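PDB 6RWT: ubiquinol-cytochrome C chaperone from Brucella abortus NCTC 8038, which is a bacterial homolog of the mitochondrial chaperone Cbp3, which interacts with newly synthesised cytochrome b, and probably assists assembly of respiratory complex III. Local coordinates for residues A[30-33]-A[34-38]; A[45-48]-A[49-53]; A[121-124]-A[125-128]. All coordinates share one frame; numbering follows the deposited sequence.

Contact 1. Residues A[30-33]-A[34-38]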
loop_
_atom_site.group_PDB
_atom_site.type_symbol
_atom_site.label_atom_id
_atom_site.label_comp_id
_atom_site.label_asym_id
_atom_site.label_seq_id
_atom_site.Cartn_x
_atom_site.Cartn_y
_atom_site.Cartn_z
ATOM N N GLN A 30 -11.618 4.184 0.549
ATOM C CA GLN A 30 -12.378 5.311 -0.056
ATOM C C GLN A 30 -13.430 4.790 -1.048
ATOM O O GLN A 30 -13.124 3.950 -1.899
ATOM C CB GLN A 30 -11.430 6.323 -0.730
ATOM C CG GLN A 30 -10.559 7.107 0.258
ATOM C CD GLN A 30 -9.505 7.947 -0.425
ATOM O OE1 GLN A 30 -8.405 7.472 -0.741
ATOM N NE2 GLN A 30 -9.827 9.206 -0.654
ATOM N N LYS A 31 -14.664 5.286 -0.916
ATOM C CA LYS A 31 -15.830 4.705 -1.611
ATOM C C LYS A 31 -15.775 4.796 -3.137
ATOM O O LYS A 31 -16.243 3.881 -3.827
ATOM C CB LYS A 31 -17.139 5.333 -1.101
ATOM C CG LYS A 31 -17.451 5.044 0.360
ATOM C CD LYS A 31 -17.868 3.602 0.603
ATOM C CE LYS A 31 -18.199 3.356 2.070
ATOM N NZ LYS A 31 -19.382 4.139 2.529
ATOM N N ARG A 32 -15.182 5.871 -3.661
ATOM C CA ARG A 32 -15.127 6.102 -5.112
ATOM C C ARG A 32 -14.460 4.959 -5.891
ATOM O O ARG A 32 -14.850 4.686 -7.025
ATOM C CB ARG A 32 -14.434 7.435 -5.441
ATOM C CG ARG A 32 -14.680 7.920 -6.864
ATOM C CD ARG A 32 -14.038 9.269 -7.151
ATOM N NE ARG A 32 -14.434 9.788 -8.467
ATOM C CZ ARG A 32 -13.923 10.872 -9.051
ATOM N NH1 ARG A 32 -12.962 11.584 -8.458
ATOM N NH2 ARG A 32 -14.374 11.249 -10.249
ATOM N N PHE A 33 -13.475 4.279 -5.294
ATOM C CA PHE A 33 -12.829 3.151 -5.980
ATOM C C PHE A 33 -13.862 2.090 -6.385
ATOM O O PHE A 33 -13.809 1.557 -7.485
ATOM C CB PHE A 33 -11.767 2.447 -5.113
ATOM C CG PHE A 33 -10.638 3.330 -4.630
ATOM C CD1 PHE A 33 -9.960 4.195 -5.492
ATOM C CD2 PHE A 33 -10.208 3.242 -3.304
ATOM C CE1 PHE A 33 -8.913 4.984 -5.024
ATOM C CE2 PHE A 33 -9.164 4.024 -2.842
ATOM C CZ PHE A 33 -8.515 4.901 -3.705
ATOM N N TYR A 34 -14.803 1.813 -5.480
ATOM C CA TYR A 34 -15.755 0.711 -5.618
ATOM C C TYR A 34 -17.071 1.138 -6.285
ATOM O O TYR A 34 -17.748 0.325 -6.923
ATOM C CB TYR A 34 -16.020 0.087 -4.242
ATOM C CG TYR A 34 -14.742 -0.275 -3.489
ATOM C CD1 TYR A 34 -14.063 -1.477 -3.739
ATOM C CD2 TYR A 34 -14.182 0.611 -2.571
ATOM C CE1 TYR A 34 -12.882 -1.792 -3.060
ATOM C CE2 TYR A 34 -13.007 0.308 -1.891
ATOM C CZ TYR A 34 -12.357 -0.895 -2.135
ATOM O OH TYR A 34 -11.187 -1.188 -1.451
ATOM N N ALA A 35 -17.443 2.400 -6.127
ATOM C CA ALA A 35 -18.604 2.930 -6.826
ATOM C C ALA A 35 -18.176 3.309 -8.259
ATOM O O ALA A 35 -18.173 2.440 -9.137
ATOM C CB ALA A 35 -19.219 4.093 -6.056
ATOM N N GLN A 36 -17.759 4.549 -8.498
ATOM C CA GLN A 36 -17.517 5.015 -9.870
ATOM C C GLN A 36 -16.457 4.212 -10.639
ATOM O O GLN A 36 -16.676 3.876 -11.798
ATOM C CB GLN A 36 -17.166 6.510 -9.904
ATOM C CG GLN A 36 -17.043 7.070 -11.321
ATOM C CD GLN A 36 -16.784 8.563 -11.377
ATOM O OE1 GLN A 36 -16.480 9.200 -10.367
ATOM N NE2 GLN A 36 -16.899 9.131 -12.574
ATOM N N PHE A 37 -15.325 3.891 -9.998
ATOM C CA PHE A 37 -14.193 3.285 -10.723
ATOM C C PHE A 37 -14.359 1.785 -11.015
ATOM O O PHE A 37 -13.577 1.227 -11.788
ATOM C CB PHE A 37 -12.854 3.510 -9.993
ATOM C CG PHE A 37 -12.385 4.950 -9.916
ATOM C CD1 PHE A 37 -13.116 6.025 -10.442
ATOM C CD2 PHE A 37 -11.179 5.230 -9.263
ATOM C CE1 PHE A 37 -12.642 7.328 -10.329
ATOM C CE2 PHE A 37 -10.709 6.530 -9.151
ATOM C CZ PHE A 37 -11.440 7.580 -9.690
ATOM N N GLN A 38 -15.344 1.134 -10.385
ATOM C CA GLN A 38 -15.642 -0.289 -10.612
ATOM C C GLN A 38 -14.508 -1.246 -10.191
ATOM O O GLN A 38 -14.350 -2.332 -10.770
ATOM C CB GLN A 38 -16.082 -0.549 -12.070
ATOM C CG GLN A 38 -17.282 0.284 -12.518
ATOM C CD GLN A 38 -18.551 -0.001 -11.729
ATOM O OE1 GLN A 38 -19.279 0.921 -11.360
ATOM N NE2 GLN A 38 -18.828 -1.278 -11.468
#
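Arg32 and Gln36 meet side by side in the turn-rich loop between helix 2-28 and helix 43-61. The Arg32 chain leaves CB with CG anti to the backbone N (chi1 -164°) and stays extended to NE. CG lies over one face of the Phe37 ring, 4.1 Å from Phe37 CE1. CD continues along that ring, 4.0 Å from Phe37 CZ. At NE the polar contact begins. Arg32 NE and Arg32 NH2 both donate to Gln36 OE1, each at 2.9 Å, a side-on grip on a single oxygen. Gln36 OE1 lies close to the guanidinium plane, but the two donors come from one face of the amide, tilted from its plane. The CE1-CZ rim of the Phe37 ring lies over one face of the guanidinium, with the planes 39° apart. Beyond the loop, Arg32 NH1 bonds to the carbonyls of Val177 and Val180. Backbone bonds close the same turn: Phe37 N donates to Arg32 O at 3.1 Å, and Lys31 O accepts from both Tyr34 N and Ala35 N. Phe33 CB packs over the face of the Tyr34 ring, a CH-pi contact. The hydrogen bonds to Gln36, Val177 and Val180 all end on uncharged oxygens and would hold the guanidinium in one rotation.

Contact 2. Residues A[45-48]-A[49-53]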
loop_
_atom_site.group_PDB
_atom_site.type_symbol
_atom_site.label_atom_id
_atom_site.label_comp_id
_atom_site.label_asym_id
_atom_site.label_seq_id
_atom_site.Cartn_x
_atom_site.Cartn_y
_atom_site.Cartn_z
ATOM N N GLY A 45 -10.560 -7.750 -4.521
ATOM C CA GLY A 45 -10.531 -6.333 -4.904
ATOM C C GLY A 45 -10.107 -5.406 -3.770
ATOM O O GLY A 45 -9.344 -4.450 -3.976
ATOM N N ARG A 46 -10.601 -5.691 -2.564
ATOM C CA ARG A 46 -10.175 -4.953 -1.362
ATOM C C ARG A 46 -8.668 -5.157 -1.071
ATOM O O ARG A 46 -7.961 -4.204 -0.687
ATOM C CB ARG A 46 -11.049 -5.320 -0.148
ATOM C CG ARG A 46 -12.511 -4.902 -0.298
ATOM C CD ARG A 46 -13.347 -5.076 0.964
ATOM N NE ARG A 46 -13.546 -6.476 1.359
ATOM C CZ ARG A 46 -14.555 -7.268 0.976
ATOM N NH1 ARG A 46 -15.509 -6.852 0.136
ATOM N NH2 ARG A 46 -14.606 -8.511 1.445
ATOM N N TYR A 47 -8.172 -6.385 -1.270
ATOM C CA TYR A 47 -6.723 -6.652 -1.213
ATOM C C TYR A 47 -5.942 -5.801 -2.246
ATOM O O TYR A 47 -4.859 -5.273 -1.928
ATOM C CB TYR A 47 -6.399 -8.161 -1.359
ATOM C CG TYR A 47 -4.923 -8.392 -1.637
ATOM C CD1 TYR A 47 -4.006 -8.512 -0.598
ATOM C CD2 TYR A 47 -4.430 -8.393 -2.953
ATOM C CE1 TYR A 47 -2.646 -8.675 -0.852
ATOM C CE2 TYR A 47 -3.073 -8.538 -3.219
ATOM C CZ TYR A 47 -2.181 -8.677 -2.171
ATOM O OH TYR A 47 -0.832 -8.804 -2.427
ATOM N N GLU A 48 -6.469 -5.663 -3.471
ATOM C CA GLU A 48 -5.767 -4.865 -4.490
ATOM C C GLU A 48 -5.624 -3.407 -4.027
ATOM O O GLU A 48 -4.577 -2.787 -4.230
ATOM C CB GLU A 48 -6.451 -4.932 -5.872
ATOM C CG GLU A 48 -6.460 -6.299 -6.569
ATOM C CD GLU A 48 -5.079 -6.906 -6.818
ATOM O OE1 GLU A 48 -4.071 -6.168 -6.873
ATOM O OE2 GLU A 48 -4.996 -8.149 -6.990
ATOM N N MET A 49 -6.657 -2.858 -3.395
ATOM C CA MET A 49 -6.568 -1.484 -2.877
ATOM C C MET A 49 -5.627 -1.375 -1.665
ATOM O O MET A 49 -4.823 -0.430 -1.591
ATOM C CB MET A 49 -7.959 -0.908 -2.555
ATOM C CG MET A 49 -8.857 -0.665 -3.778
ATOM S SD MET A 49 -8.178 0.494 -4.994
ATOM C CE MET A 49 -7.422 -0.641 -6.136
ATOM N N LEU A 50 -5.670 -2.329 -0.738
ATOM C CA LEU A 50 -4.740 -2.272 0.401
ATOM C C LEU A 50 -3.278 -2.383 -0.061
ATOM O O LEU A 50 -2.436 -1.578 0.330
ATOM C CB LEU A 50 -5.065 -3.339 1.449
ATOM C CG LEU A 50 -4.182 -3.342 2.708
ATOM C CD1 LEU A 50 -4.311 -2.061 3.528
ATOM C CD2 LEU A 50 -4.490 -4.556 3.567
ATOM N N SER A 51 -2.995 -3.377 -0.904
ATOM C CA SER A 51 -1.639 -3.590 -1.425
ATOM C C SER A 51 -1.112 -2.391 -2.235
ATOM O O SER A 51 0.070 -2.046 -2.126
ATOM C CB SER A 51 -1.558 -4.897 -2.240
ATOM O OG SER A 51 -2.402 -4.884 -3.374
ATOM N N LEU A 52 -1.986 -1.751 -3.020
ATOM C CA LEU A 52 -1.603 -0.532 -3.748
ATOM C C LEU A 52 -1.126 0.571 -2.789
ATOM O O LEU A 52 -0.103 1.213 -3.041
ATOM C CB LEU A 52 -2.773 -0.034 -4.616
ATOM C CG LEU A 52 -2.627 1.320 -5.315
ATOM C CD1 LEU A 52 -1.445 1.310 -6.273
ATOM C CD2 LEU A 52 -3.912 1.676 -6.057
ATOM N N HIS A 53 -1.884 0.794 -1.712
ATOM C CA HIS A 53 -1.571 1.863 -0.752
ATOM C C HIS A 53 -0.351 1.526 0.128
ATOM O O HIS A 53 0.471 2.407 0.427
ATOM C CB HIS A 53 -2.829 2.248 0.063
ATOM C CG HIS A 53 -3.846 3.001 -0.744
ATOM N ND1 HIS A 53 -4.720 2.393 -1.625
ATOM C CD2 HIS A 53 -4.095 4.329 -0.829
ATOM C CE1 HIS A 53 -5.467 3.320 -2.208
ATOM N NE2 HIS A 53 -5.098 4.503 -1.751
HETATM O O HOH W 1 -1.451 -6.244 -5.802
#
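This is a contact between successive turns of helix 43-61, buried near the centre of an all-helical fold. Ser51 stands one turn after Tyr47, and its CB lies over the face of the tyrosine ring, 4.2 Å from the centroid, a CH-pi contact. Ser51 OG is 3.7 Å from Tyr47 CE2 over that same face. With chi1 at 62°, OG sits between the backbone N and the carbonyl carbon and is turned back to the preceding turn. There it is 2.9 Å from Tyr47 O and 3.1 Å from Glu48 O; its one proton may serve either. A water donates to both Ser51 OG and Glu48 OE1, at 2.9 Å from OG, and so bridges the two side chains. Glu48 OE2 forms a salt bridge with Arg111, which would favour a charged carboxylate. On another side of the helix, His53 ND1 donates to Met49 O at 2.8 Å, with the oxygen close to the imidazole plane. Met49 O also accepts the backbone bond from His53 N, so two donors grip it. Around this helix, Tyr47 packs on helices 66-89 and 100-120, Leu50 touches helices 2-28 and 66-89, and His53 NE2 bonds to Tyr151 of helix 145-161.

Contact 3. Residues A[121-124]-A[125-128]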
loop_
_atom_site.group_PDB
_atom_site.type_symbol
_atom_site.label_atom_id
_atom_site.label_comp_id
_atom_site.label_asym_id
_atom_site.label_seq_id
_atom_site.Cartn_x
_atom_site.Cartn_y
_atom_site.Cartn_z
ATOM N N ALA A 121 9.502 5.954 -14.074
ATOM C CA ALA A 121 9.562 6.425 -15.472
ATOM C C ALA A 121 8.514 7.496 -15.834
ATOM O O ALA A 121 8.511 7.994 -16.966
ATOM C CB ALA A 121 9.411 5.234 -16.410
ATOM N N ASN A 122 7.622 7.833 -14.895
ATOM C CA ASN A 122 6.498 8.747 -15.123
ATOM C C ASN A 122 5.683 8.359 -16.370
ATOM O O ASN A 122 5.301 9.214 -17.181
ATOM C CB ASN A 122 6.998 10.194 -15.185
ATOM C CG ASN A 122 7.691 10.621 -13.906
ATOM O OD1 ASN A 122 8.896 10.857 -13.882
ATOM N ND2 ASN A 122 6.933 10.692 -12.830
ATOM N N ASP A 123 5.448 7.054 -16.507
ATOM C CA ASP A 123 4.788 6.465 -17.666
ATOM C C ASP A 123 3.347 6.083 -17.271
ATOM O O ASP A 123 3.108 5.006 -16.709
ATOM C CB ASP A 123 5.601 5.251 -18.140
ATOM C CG ASP A 123 5.093 4.655 -19.441
ATOM O OD1 ASP A 123 3.904 4.856 -19.784
ATOM O OD2 ASP A 123 5.894 3.963 -20.117
ATOM N N ALA A 124 2.401 6.976 -17.576
ATOM C CA ALA A 124 0.981 6.785 -17.227
ATOM C C ALA A 124 0.297 5.638 -17.980
ATOM O O ALA A 124 -0.609 5.015 -17.440
ATOM C CB ALA A 124 0.198 8.074 -17.437
ATOM N N GLN A 125 0.745 5.366 -19.207
ATOM C CA GLN A 125 0.225 4.277 -20.010
ATOM C C GLN A 125 0.604 2.949 -19.379
ATOM O O GLN A 125 -0.238 2.070 -19.238
ATOM C CB GLN A 125 0.749 4.343 -21.461
ATOM C CG GLN A 125 0.290 5.579 -22.230
ATOM C CD GLN A 125 0.928 5.700 -23.613
ATOM O OE1 GLN A 125 1.132 6.803 -24.121
ATOM N NE2 GLN A 125 1.261 4.562 -24.221
ATOM N N ALA A 126 1.874 2.828 -18.991
ATOM C CA ALA A 126 2.379 1.618 -18.330
ATOM C C ALA A 126 1.673 1.396 -16.993
ATOM O O ALA A 126 1.352 0.250 -16.625
ATOM C CB ALA A 126 3.882 1.723 -18.117
ATOM N N LEU A 127 1.410 2.491 -16.282
ATOM C CA LEU A 127 0.731 2.413 -14.976
ATOM C C LEU A 127 -0.719 1.934 -15.125
ATOM O O LEU A 127 -1.138 1.033 -14.400
ATOM C CB LEU A 127 0.798 3.753 -14.218
ATOM C CG LEU A 127 0.159 3.825 -12.820
ATOM C CD1 LEU A 127 0.764 2.790 -11.875
ATOM C CD2 LEU A 127 0.314 5.218 -12.229
ATOM N N ALA A 128 -1.454 2.504 -16.083
ATOM C CA ALA A 128 -2.842 2.069 -16.352
ATOM C C ALA A 128 -2.928 0.608 -16.804
ATOM O O ALA A 128 -3.843 -0.116 -16.394
ATOM C CB ALA A 128 -3.501 2.980 -17.380
#
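Asp123 OD1 accepts from Ala126 N at 3.0 Å, the side-chain capping bond at the start of helix 124-135. Asp123 is the N-cap residue. With chi1 at -173° the carboxylate points away from its own N and over the first turn of the helix. The bond is nearly straight at the hydrogen, 168°, yet Ala126 N meets OD1 from above the carboxylate plane. Gln125 N also lies close to this oxygen, at 3.3 Å. A negative charge here would probably be stabilised by the positive end of the helix dipole. The first backbone bonds follow directly: Leu127 N donates to Asp123 O at 3.1 Å, and Ala128 N donates to Ala124 O at 3.0 Å. Just before the cap, Asn122 has positive phi and ends the preceding helix in a Schellman motif. One helix therefore stops and the next starts within a very short link. The link is largely exposed, whereas Leu127, in the first turn of the new helix, is buried. It packs on Tyr115 and Ala118 of helix 100-120 and on Val152 and Leu153 of helix 145-161. Ala126 also touches Ala118, so the new helix lies against the one just ended. The carboxylate packs on the methyl group of Ala126 as well: Asp123 CG is 3.4 Å from Ala126 CB, and Asp123 OD2 is 3.6 Å from that carbon.

Along the chain the three contacts come in series; none nests within or crosses another. Contact 1 folds the loop after helix 2-28 back on itself. Contact 2 follows a few residues later, within helix 43-61. These two touch: Tyr34 OH, hydrogen-bonded to Ala28 O at the end of helix 2-28, also lies 3.3 Å from Met49 CG, and Phe33 packs on Met49 and His53, so the loop lies against the helix it leads into. Contact 3 comes much later, at the junction of helices 100-120 and 124-135. Its nearest atoms are about 6 Å from contact 2 and about 11 Å from contact 1. Helix 145-161 joins the set, since residues of all three contacts reach it.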